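Local atomic coordinates of DUF2442 domain-containing protein (Nitrosomonas europaea, PDB entry 2AUW), a protein that is of unknown function but probably binds DNA through a helix-turn-helix-like unit in its helical C-terminal half. Residues B[92-106]-B[112-126]. Sequence-based numbering, arbitrary orientation.
Sequences HEMFGDWMHRNNLSL and ALGISRRMVSYYRTA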
loop_
_atom_site.group_PDB
_atom_site.type_symbol
_atom_site.label_atom_id
_atom_site.label_comp_id
_atom_site.label_asym_id
_atom_site.label_seq_id
_atom_site.Cartn_x
_atom_site.Cartn_y
_atom_site.Cartn_z
ATOM N N HIS B 92 8.669 -16.366 -2.607
ATOM C CA HIS B 92 8.777 -15.070 -1.935
ATOM C C HIS B 92 9.603 -15.128 -0.628
ATOM O O HIS B 92 10.202 -14.125 -0.241
ATOM C CB HIS B 92 7.371 -14.514 -1.639
ATOM C CG HIS B 92 6.681 -15.205 -0.511
ATOM N ND1 HIS B 92 6.095 -16.442 -0.646
ATOM C CD2 HIS B 92 6.479 -14.827 0.777
ATOM C CE1 HIS B 92 5.572 -16.806 0.512
ATOM N NE2 HIS B 92 5.793 -15.841 1.393
ATOM N N GLU B 93 9.612 -16.286 0.039
ATOM C CA GLU B 93 10.453 -16.491 1.244
ATOM C C GLU B 93 11.934 -16.530 0.937
ATOM O O GLU B 93 12.716 -15.930 1.657
ATOM C CB GLU B 93 10.037 -17.746 2.015
ATOM C CG GLU B 93 8.681 -17.599 2.658
ATOM C CD GLU B 93 8.314 -18.753 3.576
ATOM O OE1 GLU B 93 9.056 -19.738 3.679
ATOM O OE2 GLU B 93 7.258 -18.670 4.192
HETATM N N MSE B 94 12.323 -17.196 -0.143
HETATM C CA MSE B 94 13.722 -17.181 -0.590
HETATM C C MSE B 94 14.168 -15.741 -0.855
HETATM O O MSE B 94 15.260 -15.314 -0.449
HETATM C CB MSE B 94 13.883 -18.056 -1.851
HETATM C CG MSE B 94 13.886 -19.549 -1.552
HETATM SE SE MSE B 94 13.659 -20.583 -3.164
HETATM C CE MSE B 94 15.314 -20.100 -4.090
ATOM N N PHE B 95 13.291 -14.978 -1.500
ATOM C CA PHE B 95 13.542 -13.581 -1.832
ATOM C C PHE B 95 13.603 -12.713 -0.566
ATOM O O PHE B 95 14.527 -11.895 -0.402
ATOM C CB PHE B 95 12.450 -13.067 -2.792
ATOM C CG PHE B 95 12.708 -11.678 -3.330
ATOM C CD1 PHE B 95 13.613 -11.484 -4.388
ATOM C CD2 PHE B 95 12.053 -10.568 -2.787
ATOM C CE1 PHE B 95 13.882 -10.209 -4.914
ATOM C CE2 PHE B 95 12.302 -9.267 -3.299
ATOM C CZ PHE B 95 13.220 -9.095 -4.380
ATOM N N GLY B 96 12.626 -12.880 0.314
ATOM C CA GLY B 96 12.618 -12.178 1.612
ATOM C C GLY B 96 13.820 -12.518 2.493
ATOM O O GLY B 96 14.387 -11.629 3.143
ATOM N N ASP B 97 14.233 -13.781 2.495
ATOM C CA ASP B 97 15.443 -14.222 3.213
ATOM C C ASP B 97 16.696 -13.535 2.655
ATOM O O ASP B 97 17.555 -13.096 3.421
ATOM C CB ASP B 97 15.620 -15.736 3.099
ATOM C CG ASP B 97 14.637 -16.527 3.967
ATOM O OD1 ASP B 97 13.852 -15.927 4.729
ATOM O OD2 ASP B 97 14.665 -17.766 3.878
ATOM N N TRP B 98 16.791 -13.433 1.322
ATOM C CA TRP B 98 17.874 -12.689 0.681
ATOM C C TRP B 98 17.917 -11.220 1.103
ATOM O O TRP B 98 18.992 -10.693 1.380
ATOM C CB TRP B 98 17.818 -12.836 -0.854
ATOM C CG TRP B 98 18.721 -11.904 -1.603
ATOM C CD1 TRP B 98 20.047 -12.083 -1.895
ATOM C CD2 TRP B 98 18.340 -10.660 -2.207
ATOM N NE1 TRP B 98 20.521 -11.000 -2.616
ATOM C CE2 TRP B 98 19.490 -10.121 -2.822
ATOM C CE3 TRP B 98 17.125 -9.948 -2.279
ATOM C CZ2 TRP B 98 19.471 -8.901 -3.503
ATOM C CZ3 TRP B 98 17.107 -8.715 -2.953
ATOM C CH2 TRP B 98 18.280 -8.210 -3.542
HETATM N N MSE B 99 16.760 -10.563 1.169
HETATM C CA MSE B 99 16.696 -9.191 1.685
HETATM C C MSE B 99 17.133 -9.113 3.160
HETATM O O MSE B 99 17.989 -8.287 3.539
HETATM C CB MSE B 99 15.280 -8.620 1.542
HETATM C CG MSE B 99 14.823 -8.374 0.080
HETATM SE SE MSE B 99 13.020 -7.589 0.061
HETATM C CE MSE B 99 12.293 -8.643 1.407
ATOM N N HIS B 100 16.547 -9.982 3.972
ATOM C CA HIS B 100 16.829 -10.013 5.399
ATOM C C HIS B 100 18.318 -10.218 5.706
ATOM O O HIS B 100 18.933 -9.406 6.421
ATOM C CB HIS B 100 15.961 -11.037 6.139
ATOM C CG HIS B 100 16.007 -10.860 7.629
ATOM N ND1 HIS B 100 16.778 -11.656 8.451
ATOM C CD2 HIS B 100 15.434 -9.933 8.436
ATOM C CE1 HIS B 100 16.654 -11.246 9.704
ATOM N NE2 HIS B 100 15.851 -10.197 9.721
ATOM N N ARG B 101 18.909 -11.264 5.145
ATOM C CA ARG B 101 20.291 -11.601 5.468
ATOM C C ARG B 101 21.266 -10.554 4.925
ATOM O O ARG B 101 22.434 -10.502 5.345
ATOM C CB ARG B 101 20.654 -12.991 4.961
ATOM C CG ARG B 101 20.636 -13.152 3.438
ATOM C CD ARG B 101 20.920 -14.596 3.082
ATOM N NE ARG B 101 21.073 -14.799 1.647
ATOM C CZ ARG B 101 20.313 -15.603 0.920
ATOM N NH1 ARG B 101 20.534 -15.717 -0.374
ATOM N NH2 ARG B 101 19.351 -16.301 1.491
ATOM N N ASN B 102 20.799 -9.728 3.991
ATOM C CA ASN B 102 21.619 -8.628 3.503
ATOM C C ASN B 102 21.218 -7.270 4.014
ATOM O O ASN B 102 21.721 -6.256 3.532
ATOM C CB ASN B 102 21.705 -8.642 1.979
ATOM C CG ASN B 102 22.449 -9.829 1.484
ATOM O OD1 ASN B 102 23.655 -9.928 1.670
ATOM N ND2 ASN B 102 21.741 -10.766 0.888
ATOM N N ASN B 103 20.324 -7.252 5.004
ATOM C CA ASN B 103 19.771 -6.025 5.596
ATOM C C ASN B 103 19.229 -4.988 4.610
ATOM O O ASN B 103 19.375 -3.769 4.803
ATOM C CB ASN B 103 20.776 -5.381 6.566
ATOM C CG ASN B 103 20.525 -5.783 7.980
ATOM O OD1 ASN B 103 21.216 -6.636 8.529
ATOM N ND2 ASN B 103 19.503 -5.194 8.578
ATOM N N LEU B 104 18.593 -5.489 3.558
ATOM C CA LEU B 104 18.087 -4.650 2.473
ATOM C C LEU B 104 16.676 -4.169 2.754
ATOM O O LEU B 104 15.887 -4.901 3.337
ATOM C CB LEU B 104 18.092 -5.435 1.146
ATOM C CG LEU B 104 19.433 -5.982 0.644
ATOM C CD1 LEU B 104 19.289 -6.554 -0.752
ATOM C CD2 LEU B 104 20.499 -4.927 0.648
ATOM N N SER B 105 16.377 -2.933 2.347
ATOM C CA SER B 105 15.021 -2.389 2.306
ATOM C C SER B 105 14.499 -2.449 0.862
ATOM O O SER B 105 15.241 -2.853 -0.040
ATOM C CB SER B 105 15.040 -0.914 2.735
ATOM O OG SER B 105 15.728 -0.108 1.787
ATOM N N LEU B 106 13.261 -2.012 0.637
ATOM C CA LEU B 106 12.739 -1.850 -0.725
ATOM C C LEU B 106 13.707 -1.019 -1.584
ATOM O O LEU B 106 14.002 -1.388 -2.721
ATOM C CB LEU B 106 11.364 -1.184 -0.724
ATOM C CG LEU B 106 10.177 -1.961 -0.145
ATOM C CD1 LEU B 106 8.895 -1.184 -0.428
ATOM C CD2 LEU B 106 10.075 -3.418 -0.700
ATOM N N ALA B 112 20.127 -2.599 -5.609
ATOM C CA ALA B 112 20.938 -3.789 -5.754
ATOM C C ALA B 112 20.679 -4.493 -7.074
ATOM O O ALA B 112 21.621 -4.779 -7.795
ATOM C CB ALA B 112 20.688 -4.743 -4.604
ATOM N N LEU B 113 19.404 -4.750 -7.384
ATOM C CA LEU B 113 19.023 -5.582 -8.536
ATOM C C LEU B 113 18.839 -4.788 -9.828
ATOM O O LEU B 113 18.786 -5.371 -10.928
ATOM C CB LEU B 113 17.697 -6.314 -8.258
ATOM C CG LEU B 113 17.687 -7.287 -7.066
ATOM C CD1 LEU B 113 16.241 -7.612 -6.589
ATOM C CD2 LEU B 113 18.509 -8.530 -7.403
ATOM N N GLY B 114 18.691 -3.481 -9.704
ATOM C CA GLY B 114 18.345 -2.644 -10.854
ATOM C C GLY B 114 16.921 -2.822 -11.334
ATOM O O GLY B 114 16.679 -2.866 -12.538
ATOM N N ILE B 115 15.970 -2.881 -10.396
ATOM C CA ILE B 115 14.532 -2.954 -10.692
ATOM C C ILE B 115 13.811 -1.924 -9.806
ATOM O O ILE B 115 14.447 -1.283 -8.961
ATOM C CB ILE B 115 13.921 -4.385 -10.457
ATOM C CG1 ILE B 115 13.931 -4.777 -8.963
ATOM C CG2 ILE B 115 14.629 -5.442 -11.320
ATOM C CD1 ILE B 115 13.338 -6.181 -8.666
ATOM N N SER B 116 12.506 -1.769 -9.980
ATOM C CA SER B 116 11.780 -0.753 -9.220
ATOM C C SER B 116 11.485 -1.217 -7.795
ATOM O O SER B 116 11.452 -2.432 -7.539
ATOM C CB SER B 116 10.492 -0.394 -9.935
ATOM O OG SER B 116 9.496 -1.400 -9.759
ATOM N N ARG B 117 11.273 -0.259 -6.872
ATOM C CA ARG B 117 10.869 -0.582 -5.508
ATOM C C ARG B 117 9.537 -1.313 -5.516
ATOM O O ARG B 117 9.336 -2.229 -4.708
ATOM C CB ARG B 117 10.735 0.667 -4.639
ATOM C CG ARG B 117 12.008 1.432 -4.446
ATOM C CD ARG B 117 11.681 2.718 -3.684
ATOM N NE ARG B 117 11.652 2.550 -2.229
ATOM C CZ ARG B 117 10.550 2.521 -1.481
ATOM N NH1 ARG B 117 9.350 2.606 -2.035
ATOM N NH2 ARG B 117 10.653 2.428 -0.155
ATOM N N ARG B 118 8.641 -0.924 -6.433
ATOM C CA ARG B 118 7.366 -1.594 -6.542
ATOM C C ARG B 118 7.553 -3.076 -6.861
ATOM O O ARG B 118 6.875 -3.917 -6.274
ATOM C CB ARG B 118 6.461 -0.944 -7.605
ATOM C CG ARG B 118 5.115 -1.667 -7.817
ATOM C CD ARG B 118 4.337 -1.013 -8.961
ATOM N NE ARG B 118 2.873 -1.181 -8.912
ATOM C CZ ARG B 118 2.082 -0.657 -7.978
ATOM N NH1 ARG B 118 0.765 -0.842 -8.022
ATOM N NH2 ARG B 118 2.609 0.029 -6.973
HETATM N N MSE B 119 8.456 -3.376 -7.794
HETATM C CA MSE B 119 8.659 -4.771 -8.209
HETATM C C MSE B 119 9.278 -5.594 -7.079
HETATM O O MSE B 119 8.924 -6.754 -6.886
HETATM C CB MSE B 119 9.502 -4.858 -9.473
HETATM C CG MSE B 119 8.667 -4.644 -10.720
HETATM SE SE MSE B 119 7.685 -6.324 -10.994
HETATM C CE MSE B 119 7.933 -6.377 -12.996
ATOM N N VAL B 120 10.220 -5.006 -6.357
ATOM C CA VAL B 120 10.729 -5.626 -5.134
ATOM C C VAL B 120 9.580 -6.001 -4.186
ATOM O O VAL B 120 9.521 -7.122 -3.694
ATOM C CB VAL B 120 11.780 -4.734 -4.421
ATOM C CG1 VAL B 120 12.218 -5.342 -3.063
ATOM C CG2 VAL B 120 13.001 -4.523 -5.342
ATOM N N SER B 121 8.702 -5.046 -3.895
ATOM C CA SER B 121 7.524 -5.308 -3.075
ATOM C C SER B 121 6.627 -6.424 -3.648
ATOM O O SER B 121 6.202 -7.312 -2.927
ATOM C CB SER B 121 6.706 -4.035 -2.926
ATOM O OG SER B 121 5.568 -4.277 -2.130
ATOM N N TYR B 122 6.361 -6.391 -4.943
ATOM C CA TYR B 122 5.515 -7.435 -5.554
ATOM C C TYR B 122 6.068 -8.841 -5.358
ATOM O O TYR B 122 5.319 -9.763 -5.011
ATOM C CB TYR B 122 5.247 -7.142 -7.036
ATOM C CG TYR B 122 3.964 -6.334 -7.244
ATOM C CD1 TYR B 122 2.911 -6.847 -8.006
ATOM C CD2 TYR B 122 3.787 -5.087 -6.641
ATOM C CE1 TYR B 122 1.727 -6.138 -8.196
ATOM C CE2 TYR B 122 2.596 -4.341 -6.845
ATOM C CZ TYR B 122 1.575 -4.880 -7.620
ATOM O OH TYR B 122 0.394 -4.182 -7.833
ATOM N N TYR B 123 7.378 -8.968 -5.552
ATOM C CA TYR B 123 8.090 -10.238 -5.342
ATOM C C TYR B 123 8.080 -10.648 -3.871
ATOM O O TYR B 123 7.826 -11.810 -3.541
ATOM C CB TYR B 123 9.528 -10.142 -5.841
ATOM C CG TYR B 123 9.710 -9.937 -7.339
ATOM C CD1 TYR B 123 10.776 -9.175 -7.827
ATOM C CD2 TYR B 123 8.834 -10.519 -8.276
ATOM C CE1 TYR B 123 10.976 -8.986 -9.226
ATOM C CE2 TYR B 123 9.027 -10.328 -9.652
ATOM C CZ TYR B 123 10.083 -9.559 -10.119
ATOM O OH TYR B 123 10.252 -9.362 -11.487
ATOM N N ARG B 124 8.365 -9.680 -2.997
ATOM C CA ARG B 124 8.436 -9.909 -1.558
ATOM C C ARG B 124 7.097 -10.429 -0.998
ATOM O O ARG B 124 7.079 -11.237 -0.079
ATOM C CB ARG B 124 8.783 -8.570 -0.868
ATOM C CG ARG B 124 9.250 -8.660 0.555
ATOM C CD ARG B 124 9.388 -7.265 1.169
ATOM N NE ARG B 124 8.132 -6.738 1.730
ATOM C CZ ARG B 124 7.657 -7.014 2.954
ATOM N NH1 ARG B 124 6.516 -6.467 3.357
ATOM N NH2 ARG B 124 8.307 -7.829 3.780
ATOM N N THR B 125 5.987 -9.877 -1.512
ATOM C CA THR B 125 4.647 -10.106 -0.964
ATOM C C THR B 125 3.887 -11.202 -1.747
ATOM O O THR B 125 2.714 -11.431 -1.503
ATOM C CB THR B 125 3.852 -8.829 -0.974
ATOM O OG1 THR B 125 3.721 -8.373 -2.330
ATOM C CG2 THR B 125 4.542 -7.761 -0.115
ATOM N N ALA B 126 4.571 -11.847 -2.700
ATOM C CA ALA B 126 3.992 -12.938 -3.535
ATOM C C ALA B 126 2.850 -12.428 -4.422
ATOM O O ALA B 126 1.914 -13.166 -4.727
ATOM C CB ALA B 126 3.538 -14.154 -2.666
HETATM O O HOH W 1 9.185 -12.199 1.482
HETATM O O HOH W 2 12.923 1.228 1.359
#
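Helices 106-113 and 117-124, joined by a turn at Gly114, form a helix-turn-helix-like unit, consistent with the DNA binding proposed for this protein, and helix 92-101 packs against it at 125° to helix 117-124. Phe95 points from helix 92-101 into the interface. Its CG lies anti to the backbone N (chi1 -173°), which carries the ring across to helix 117-124; there CB of Tyr123 sits over one face, 4.0 Å from the ring centroid, and the Tyr123 ring turns its edge toward the face of Phe95 in a T-shaped pair with planes at 72°. At the Phe95 rim, CE1 meets Leu113 CD1 at 3.9 Å, and CG1 of Val120 lies in the ring plane. Leu113 also presses on the six-membered end of Trp98, its CG 3.7 Å from CH2. Leu106 is a knob among Arg117, Val120, Ser121 and Arg124, with CD2 3.7 Å from Val120 CG1. Its CB lies over one face of the Arg117 guanidinium, whose NH2 makes a salt bridge to Asp45 of the second subunit; Pro44 of that subunit also packs on Leu106. No direct hydrogen bond joins the two segments, but waters bridge them: one joins Ser105 OG to Arg117 NH2, and another, at the start of helix 92-101, where Ala126 CB makes an off-centre CH-pi contact with the His92 ring, lies 2.8 Å from both His92 O and Arg124 O.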